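Local coordinates for protein putatuve endo-xylanase (PDB 1O8P) that probably binds xylan and cellulose chains, as the family 6 carbohydrate-binding module of a putative endo-xylanase, at residues A[78-83]-A[140-145]; A[86-91]-A[134-139]. All blocks are in the same frame, centred on the assembly; numbering follows the deposited sequence.

Contact 1 and contact 2 lie on the two facing sheets of a beta sandwich, with their centres about 11 Å apart. Contact 1 pairs strands 74-82 and 140-147. Contact 2 pairs strands 87-93 and 128-135. The segments come in the order 78-83, 86-91, 134-139, 140-145, so contact 2 is nested inside the loop closed by contact 1. Strands 74-82 and 87-93 are consecutive strands on opposite sheets, and so are 128-135 and 140-147. V81 packs on I89 and V141 on F135 between the sheets. T83 OG1 probably bonds to P138 O. D142 of contact 1 ties this part of the sandwich to a calcium ion.

Contact 1 (A[78-83]-A[140-145]); sequences TARVAT and NVDWFV. With CA (calcium ion), chain B.
R80 lies across W143 and reaches D142 on the neighbouring antiparallel strand. Its CB sits over one face of the W143 indole, 3.9 Å from the centre of the six-membered ring, in a CH-pi contact. W143 CG stands between its own N and C (chi1 48°), and this swings the indole across to the R80 side chain. R80 CG, next along the side chain, passes the CB of D142. CD passes W143 NE1 at 3.7 Å and is about as near to D142 OD2. NE and CZ also pass OD2. At the tip, NH1 forms a salt bridge with D142 OD2 at 2.6 Å. It comes to the anti side, 21° out of the carboxylate plane, and the bond is bent. The two flat groups are turned 69° from each other.

This strand pair belongs to a four-stranded antiparallel sheet of the CBM6 beta sandwich. A classic beta bulge interrupts it, with D142 and W143 both opposite R80. R80 N donates to W143 O at 2.9 Å, and D142 N donates to R80 O. At the bulge, D142 binds calcium through its backbone O, 2.5 Å from the metal, and through OD1. Q30, E32, S52 and a water complete the site. The carboxylate is thus shared, OD1 on the metal and OD2 on R80, which should help fix its rotation.

The sheet face with A79, V81, V141 and F144 turns into the sandwich core. V81 CG1 and V141 CG1 lie side by side at 4.1 Å. A79 CB packs on F144 CB, and the F144 ring meets Y65 edge-to-face.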
ATOM      1  N   THR A  78      -8.053  -0.050  -0.755  1.00 17.22           N
ATOM      2  CA  THR A  78      -7.973  -1.094  -1.758  1.00 18.67           C
ATOM      3  C   THR A  78      -6.556  -1.170  -2.304  1.00 18.68           C
ATOM      4  O   THR A  78      -5.995  -0.156  -2.681  1.00 18.98           O
ATOM      5  CB  THR A  78      -8.954  -0.801  -2.921  1.00 18.55           C
ATOM      6  OG1 THR A  78     -10.291  -0.810  -2.415  1.00 19.50           O
ATOM      7  CG2 THR A  78      -8.946  -1.936  -3.961  1.00 19.48           C
ATOM      8  N   ALA A  79      -5.973  -2.367  -2.365  1.00 19.14           N
ATOM      9  CA  ALA A  79      -4.656  -2.542  -3.012  1.00 18.43           C
ATOM     10  C   ALA A  79      -4.744  -3.556  -4.170  1.00 19.01           C
ATOM     11  O   ALA A  79      -5.524  -4.520  -4.096  1.00 17.87           O
ATOM     12  CB  ALA A  79      -3.584  -2.953  -1.954  1.00 17.83           C
ATOM     13  N   ARG A  80      -3.982  -3.328  -5.241  1.00 19.02           N
ATOM     14  CA  ARG A  80      -3.908  -4.276  -6.364  1.00 19.68           C
ATOM     15  C   ARG A  80      -2.655  -5.053  -6.106  1.00 19.58           C
ATOM     16  O   ARG A  80      -1.554  -4.470  -6.108  1.00 19.04           O
ATOM     17  CB  ARG A  80      -3.806  -3.572  -7.721  1.00 19.71           C
ATOM     18  CG  ARG A  80      -3.956  -4.531  -8.903  1.00 21.55           C
ATOM     19  CD  ARG A  80      -4.069  -3.881 -10.287  1.00 27.06           C
ATOM     20  NE  ARG A  80      -4.130  -4.842 -11.410  1.00 31.82           N
ATOM     21  CZ  ARG A  80      -3.087  -5.177 -12.244  1.00 36.66           C
ATOM     22  NH1 ARG A  80      -1.852  -4.692 -12.075  1.00 30.55           N
ATOM     23  NH2 ARG A  80      -3.278  -6.048 -13.254  1.00 39.03           N
ATOM     24  N   VAL A  81      -2.819  -6.344  -5.818  1.00 19.32           N
ATOM     25  CA  VAL A  81      -1.728  -7.143  -5.228  1.00 18.57           C
ATOM     26  C   VAL A  81      -1.636  -8.532  -5.888  1.00 19.05           C
ATOM     27  O   VAL A  81      -2.616  -9.040  -6.428  1.00 19.39           O
ATOM     28  CB  VAL A  81      -1.894  -7.306  -3.688  1.00 18.99           C
ATOM     29  CG1 VAL A  81      -1.700  -5.965  -2.943  1.00 15.31           C
ATOM     30  CG2 VAL A  81      -3.255  -7.861  -3.379  1.00 17.17           C
ATOM     31  N   ALA A  82      -0.449  -9.122  -5.890  1.00 19.20           N
ATOM     32  CA  ALA A  82      -0.286 -10.527  -6.311  1.00 19.58           C
ATOM     33  C   ALA A  82       0.549 -11.218  -5.274  1.00 19.76           C
ATOM     34  O   ALA A  82       1.528 -10.633  -4.786  1.00 19.53           O
ATOM     35  CB  ALA A  82       0.438 -10.608  -7.650  1.00 17.88           C
ATOM     36  N   THR A  83       0.199 -12.468  -4.951  1.00 20.25           N
ATOM     37  CA  THR A  83       1.050 -13.283  -4.094  1.00 20.95           C
ATOM     38  C   THR A  83       0.771 -14.770  -4.262  1.00 22.50           C
ATOM     39  O   THR A  83      -0.258 -15.166  -4.829  1.00 22.34           O
ATOM     40  CB  THR A  83       0.952 -12.832  -2.598  1.00 20.87           C
ATOM     41  OG1 THR A  83       1.926 -13.540  -1.813  1.00 21.64           O
ATOM     42  CG2 THR A  83      -0.412 -13.171  -1.963  1.00 19.10           C
ATOM     43  N   ASN A 140       3.376  -8.716  -4.059  1.00 17.82           N
ATOM     44  CA  ASN A 140       3.627  -7.615  -5.001  1.00 18.01           C
ATOM     45  C   ASN A 140       2.484  -6.612  -4.954  1.00 17.61           C
ATOM     46  O   ASN A 140       1.332  -6.995  -4.869  1.00 16.32           O
ATOM     47  CB  ASN A 140       3.795  -8.131  -6.419  1.00 17.49           C
ATOM     48  CG  ASN A 140       5.106  -8.894  -6.630  1.00 19.82           C
ATOM     49  OD1 ASN A 140       5.380  -9.312  -7.731  1.00 23.80           O
ATOM     50  ND2 ASN A 140       5.918  -9.055  -5.591  1.00 19.11           N
ATOM     51  N   VAL A 141       2.821  -5.319  -4.994  1.00 17.46           N
ATOM     52  CA  VAL A 141       1.839  -4.266  -4.889  1.00 16.66           C
ATOM     53  C   VAL A 141       2.008  -3.324  -6.074  1.00 17.59           C
ATOM     54  O   VAL A 141       3.069  -2.730  -6.253  1.00 17.32           O
ATOM     55  CB  VAL A 141       1.936  -3.482  -3.575  1.00 16.57           C
ATOM     56  CG1 VAL A 141       0.651  -2.606  -3.382  1.00 15.14           C
ATOM     57  CG2 VAL A 141       2.175  -4.430  -2.349  1.00 15.48           C
ATOM     58  N   ASP A 142       0.956  -3.232  -6.889  1.00 17.04           N
ATOM     59  CA  ASP A 142       0.937  -2.361  -8.060  1.00 17.95           C
ATOM     60  C   ASP A 142       0.581  -0.959  -7.543  1.00 18.15           C
ATOM     61  O   ASP A 142       1.352  -0.032  -7.703  1.00 17.74           O
ATOM     62  CB  ASP A 142      -0.098  -2.887  -9.064  1.00 17.26           C
ATOM     63  CG  ASP A 142      -0.158  -2.094 -10.319  1.00 17.28           C
ATOM     64  OD1 ASP A 142       0.553  -1.056 -10.476  1.00 14.61           O
ATOM     65  OD2 ASP A 142      -0.930  -2.438 -11.222  1.00 18.91           O
ATOM     66  N   TRP A 143      -0.574  -0.834  -6.883  1.00 18.59           N
ATOM     67  CA  TRP A 143      -1.024   0.446  -6.351  1.00 18.43           C
ATOM     68  C   TRP A 143      -1.978   0.211  -5.223  1.00 17.96           C
ATOM     69  O   TRP A 143      -2.412  -0.934  -4.992  1.00 17.26           O
ATOM     70  CB  TRP A 143      -1.685   1.344  -7.428  1.00 18.09           C
ATOM     71  CG  TRP A 143      -2.723   0.698  -8.292  1.00 18.60           C
ATOM     72  CD1 TRP A 143      -2.586   0.350  -9.626  1.00 19.81           C
ATOM     73  CD2 TRP A 143      -4.083   0.361  -7.936  1.00 17.36           C
ATOM     74  NE1 TRP A 143      -3.761  -0.183 -10.106  1.00 17.68           N
ATOM     75  CE2 TRP A 143      -4.697  -0.198  -9.098  1.00 20.35           C
ATOM     76  CE3 TRP A 143      -4.852   0.485  -6.764  1.00 18.42           C
ATOM     77  CZ2 TRP A 143      -6.042  -0.658  -9.105  1.00 20.29           C
ATOM     78  CZ3 TRP A 143      -6.177   0.014  -6.752  1.00 20.68           C
ATOM     79  CH2 TRP A 143      -6.768  -0.538  -7.923  1.00 20.28           C
ATOM     80  N   PHE A 144      -2.300   1.306  -4.525  1.00 17.43           N
ATOM     81  CA  PHE A 144      -3.322   1.309  -3.479  1.00 17.23           C
ATOM     82  C   PHE A 144      -4.085   2.622  -3.500  1.00 17.59           C
ATOM     83  O   PHE A 144      -3.612   3.633  -4.035  1.00 17.74           O
ATOM     84  CB  PHE A 144      -2.753   0.943  -2.075  1.00 17.39           C
ATOM     85  CG  PHE A 144      -1.858   1.987  -1.451  1.00 17.21           C
ATOM     86  CD1 PHE A 144      -0.530   2.154  -1.890  1.00 16.50           C
ATOM     87  CD2 PHE A 144      -2.306   2.762  -0.391  1.00 17.95           C
ATOM     88  CE1 PHE A 144       0.326   3.114  -1.323  1.00 16.34           C
ATOM     89  CE2 PHE A 144      -1.430   3.724   0.194  1.00 17.58           C
ATOM     90  CZ  PHE A 144      -0.127   3.891  -0.276  1.00 15.93           C
ATOM     91  N   VAL A 145      -5.281   2.606  -2.953  1.00 17.26           N
ATOM     92  CA  VAL A 145      -6.143   3.772  -3.034  1.00 17.96           C
ATOM     93  C   VAL A 145      -7.159   3.702  -1.905  1.00 18.13           C
ATOM     94  O   VAL A 145      -7.445   2.627  -1.389  1.00 18.16           O
ATOM     95  CB  VAL A 145      -6.823   3.935  -4.479  1.00 17.65           C
ATOM     96  CG1 VAL A 145      -7.904   2.853  -4.755  1.00 17.37           C
ATOM     97  CG2 VAL A 145      -7.430   5.334  -4.632  1.00 16.82           C
TER
HETATM   98 CA    CA B1149       2.253   0.548  -9.977  1.00 28.93          CA
HETATM   99  O   HOH W   1     -10.803   1.876  -1.514  1.00 32.64           O
HETATM  100  O   HOH W   2       2.612   1.359 -12.267  1.00 23.47           O

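Contact 2 (A[86-91]-A[134-139]); sequences ATTIQV and VFSGPV
Q90 and V134 form an antiparallel hydrogen-bonded pair. Q90 N donates to V134 O at 2.8 Å, and V134 N returns a bond to Q90 O at 3.0 Å. I89 and F135 follow as a non-hydrogen-bonded pair. One step on, S136 N reaches T88 O at a longer 3.3 Å. Beyond S136 the direct backbone bonding stops, and water 4 takes over by donating to both T88 O and G137 O.

The S136 hydroxyl sits between two threonines. Its OG bonds to T88 OG1 at 2.8 Å and to T87 OG1 at 3.2 Å. With chi1 at 73°, the hydroxyl is tucked over its own backbone and faces the threonines. Water 4 is a further partner of T87 OG1. Water 5 donates to V134 O and also bonds T88 OG1, so water spans the strands here too.

These strands are part of the second sheet of the beta sandwich, as expected for a CBM6 module. Strand 100-106 flanks 87-93 on its far side.

On the core face, I89 and F135 lie alongside each other. I89 CG2 comes 3.8 Å from F135 CE1, while CG1 lies 3.9 Å from both CD1 and CE1 of the ring. I57, from a loop, also touches F135. Farther along, the T87 methyl CG2 touches V139 CB at 3.9 Å.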
ATOM      1  N   ALA A  86      -0.857 -16.478   1.636  1.00 25.12           N
ATOM      2  CA  ALA A  86      -1.626 -15.543   2.445  1.00 24.28           C
ATOM      3  C   ALA A  86      -0.724 -14.648   3.285  1.00 24.27           C
ATOM      4  O   ALA A  86       0.204 -15.111   3.952  1.00 24.48           O
ATOM      5  CB  ALA A  86      -2.621 -16.278   3.342  1.00 23.90           C
ATOM      6  N   THR A  87      -1.029 -13.358   3.273  1.00 22.82           N
ATOM      7  CA  THR A  87      -0.197 -12.394   3.953  1.00 20.88           C
ATOM      8  C   THR A  87      -1.029 -11.163   4.259  1.00 20.52           C
ATOM      9  O   THR A  87      -2.222 -11.104   3.921  1.00 21.63           O
ATOM     10  CB  THR A  87       1.093 -12.128   3.116  1.00 21.27           C
ATOM     11  OG1 THR A  87       1.970 -11.307   3.875  1.00 21.96           O
ATOM     12  CG2 THR A  87       0.810 -11.321   1.865  1.00 18.39           C
ATOM     13  N   THR A  88      -0.443 -10.199   4.957  1.00 20.17           N
ATOM     14  CA  THR A  88      -1.183  -9.017   5.367  1.00 18.59           C
ATOM     15  C   THR A  88      -0.335  -7.800   5.039  1.00 18.47           C
ATOM     16  O   THR A  88       0.932  -7.856   5.029  1.00 17.64           O
ATOM     17  CB  THR A  88      -1.457  -9.014   6.883  1.00 19.03           C
ATOM     18  OG1 THR A  88      -0.195  -9.041   7.587  1.00 21.48           O
ATOM     19  CG2 THR A  88      -2.220 -10.244   7.376  1.00 16.95           C
ATOM     20  N   ILE A  89      -1.037  -6.698   4.806  1.00 16.92           N
ATOM     21  CA  ILE A  89      -0.415  -5.389   4.687  1.00 16.32           C
ATOM     22  C   ILE A  89      -1.068  -4.510   5.728  1.00 16.35           C
ATOM     23  O   ILE A  89      -2.263  -4.290   5.705  1.00 16.66           O
ATOM     24  CB  ILE A  89      -0.642  -4.809   3.260  1.00 16.27           C
ATOM     25  CG1 ILE A  89      -0.242  -5.830   2.183  1.00 17.49           C
ATOM     26  CG2 ILE A  89       0.022  -3.399   3.112  1.00 14.37           C
ATOM     27  CD1 ILE A  89      -0.643  -5.496   0.738  1.00 18.69           C
ATOM     28  N   GLN A  90      -0.281  -4.022   6.669  1.00 17.07           N
ATOM     29  CA  GLN A  90      -0.767  -3.063   7.617  1.00 17.10           C
ATOM     30  C   GLN A  90      -0.690  -1.681   7.002  1.00 17.77           C
ATOM     31  O   GLN A  90       0.254  -1.367   6.275  1.00 17.88           O
ATOM     32  CB  GLN A  90       0.077  -3.117   8.885  1.00 17.46           C
ATOM     33  CG  GLN A  90      -0.276  -4.331   9.753  1.00 18.02           C
ATOM     34  CD  GLN A  90       0.503  -4.358  11.051  1.00 20.94           C
ATOM     35  OE1 GLN A  90       1.527  -3.697  11.172  1.00 24.49           O
ATOM     36  NE2 GLN A  90       0.011  -5.104  12.026  1.00 19.34           N
ATOM     37  N   VAL A  91      -1.692  -0.868   7.317  1.00 18.47           N
ATOM     38  CA  VAL A  91      -1.777   0.520   6.885  1.00 18.45           C
ATOM     39  C   VAL A  91      -1.686   1.389   8.143  1.00 18.77           C
ATOM     40  O   VAL A  91      -2.568   1.340   8.995  1.00 18.86           O
ATOM     41  CB  VAL A  91      -3.075   0.814   6.046  1.00 18.09           C
ATOM     42  CG1 VAL A  91      -3.019   2.243   5.505  1.00 17.82           C
ATOM     43  CG2 VAL A  91      -3.225  -0.190   4.885  1.00 16.44           C
ATOM     44  N   VAL A 134       3.150  -1.886   5.978  1.00 17.67           N
ATOM     45  CA  VAL A 134       4.040  -2.793   6.649  1.00 17.12           C
ATOM     46  C   VAL A 134       3.616  -4.188   6.236  1.00 17.63           C
ATOM     47  O   VAL A 134       2.450  -4.547   6.348  1.00 17.73           O
ATOM     48  CB  VAL A 134       4.038  -2.596   8.212  1.00 17.70           C
ATOM     49  CG1 VAL A 134       5.066  -3.530   8.886  1.00 14.79           C
ATOM     50  CG2 VAL A 134       4.281  -1.102   8.585  1.00 16.44           C
ATOM     51  N   PHE A 135       4.584  -4.955   5.737  1.00 17.61           N
ATOM     52  CA  PHE A 135       4.351  -6.254   5.126  1.00 18.60           C
ATOM     53  C   PHE A 135       4.783  -7.434   6.029  1.00 18.58           C
ATOM     54  O   PHE A 135       5.822  -7.351   6.679  1.00 17.60           O
ATOM     55  CB  PHE A 135       5.139  -6.309   3.826  1.00 18.96           C
ATOM     56  CG  PHE A 135       4.752  -5.243   2.844  1.00 18.89           C
ATOM     57  CD1 PHE A 135       3.578  -5.346   2.116  1.00 21.88           C
ATOM     58  CD2 PHE A 135       5.560  -4.146   2.660  1.00 19.06           C
ATOM     59  CE1 PHE A 135       3.212  -4.363   1.197  1.00 21.35           C
ATOM     60  CE2 PHE A 135       5.216  -3.143   1.758  1.00 18.97           C
ATOM     61  CZ  PHE A 135       4.041  -3.259   1.026  1.00 20.64           C
ATOM     62  N   SER A 136       3.985  -8.509   6.052  1.00 19.24           N
ATOM     63  CA  SER A 136       4.246  -9.672   6.924  1.00 20.49           C
ATOM     64  C   SER A 136       4.766 -10.873   6.132  1.00 20.85           C
ATOM     65  O   SER A 136       5.038 -11.960   6.657  1.00 21.52           O
ATOM     66  CB  SER A 136       3.014 -10.022   7.778  1.00 20.58           C
ATOM     67  OG  SER A 136       2.008 -10.608   6.990  1.00 20.21           O
ATOM     68  N   GLY A 137       4.971 -10.656   4.859  1.00 20.56           N
ATOM     69  CA  GLY A 137       5.387 -11.730   3.995  1.00 20.59           C
ATOM     70  C   GLY A 137       5.434 -11.240   2.561  1.00 20.69           C
ATOM     71  O   GLY A 137       5.081 -10.097   2.268  1.00 20.49           O
ATOM     72  N   PRO A 138       5.933 -12.098   1.678  1.00 21.19           N
ATOM     73  CA  PRO A 138       6.033 -11.798   0.232  1.00 20.72           C
ATOM     74  C   PRO A 138       4.676 -11.411  -0.421  1.00 20.30           C
ATOM     75  O   PRO A 138       3.658 -12.112  -0.247  1.00 20.68           O
ATOM     76  CB  PRO A 138       6.587 -13.110  -0.365  1.00 21.18           C
ATOM     77  CG  PRO A 138       7.192 -13.888   0.833  1.00 21.67           C
ATOM     78  CD  PRO A 138       6.491 -13.412   2.047  1.00 20.58           C
ATOM     79  N   VAL A 139       4.669 -10.291  -1.135  1.00 19.03           N
ATOM     80  CA  VAL A 139       3.502  -9.802  -1.863  1.00 18.26           C
ATOM     81  C   VAL A 139       4.020  -8.780  -2.905  1.00 18.27           C
ATOM     82  O   VAL A 139       5.020  -8.113  -2.684  1.00 18.06           O
ATOM     83  CB  VAL A 139       2.422  -9.153  -0.900  1.00 19.23           C
ATOM     84  CG1 VAL A 139       2.996  -7.892  -0.167  1.00 15.83           C
ATOM     85  CG2 VAL A 139       1.039  -8.851  -1.637  1.00 17.19           C
TER
HETATM   86  O   HOH W   3       2.432 -13.960   5.596  1.00 28.73           O
HETATM   87  O   HOH W   4       2.883  -8.490   3.011  1.00 35.99           O
HETATM   88  O   HOH W   5       1.830  -6.502   8.060  1.00 22.47           O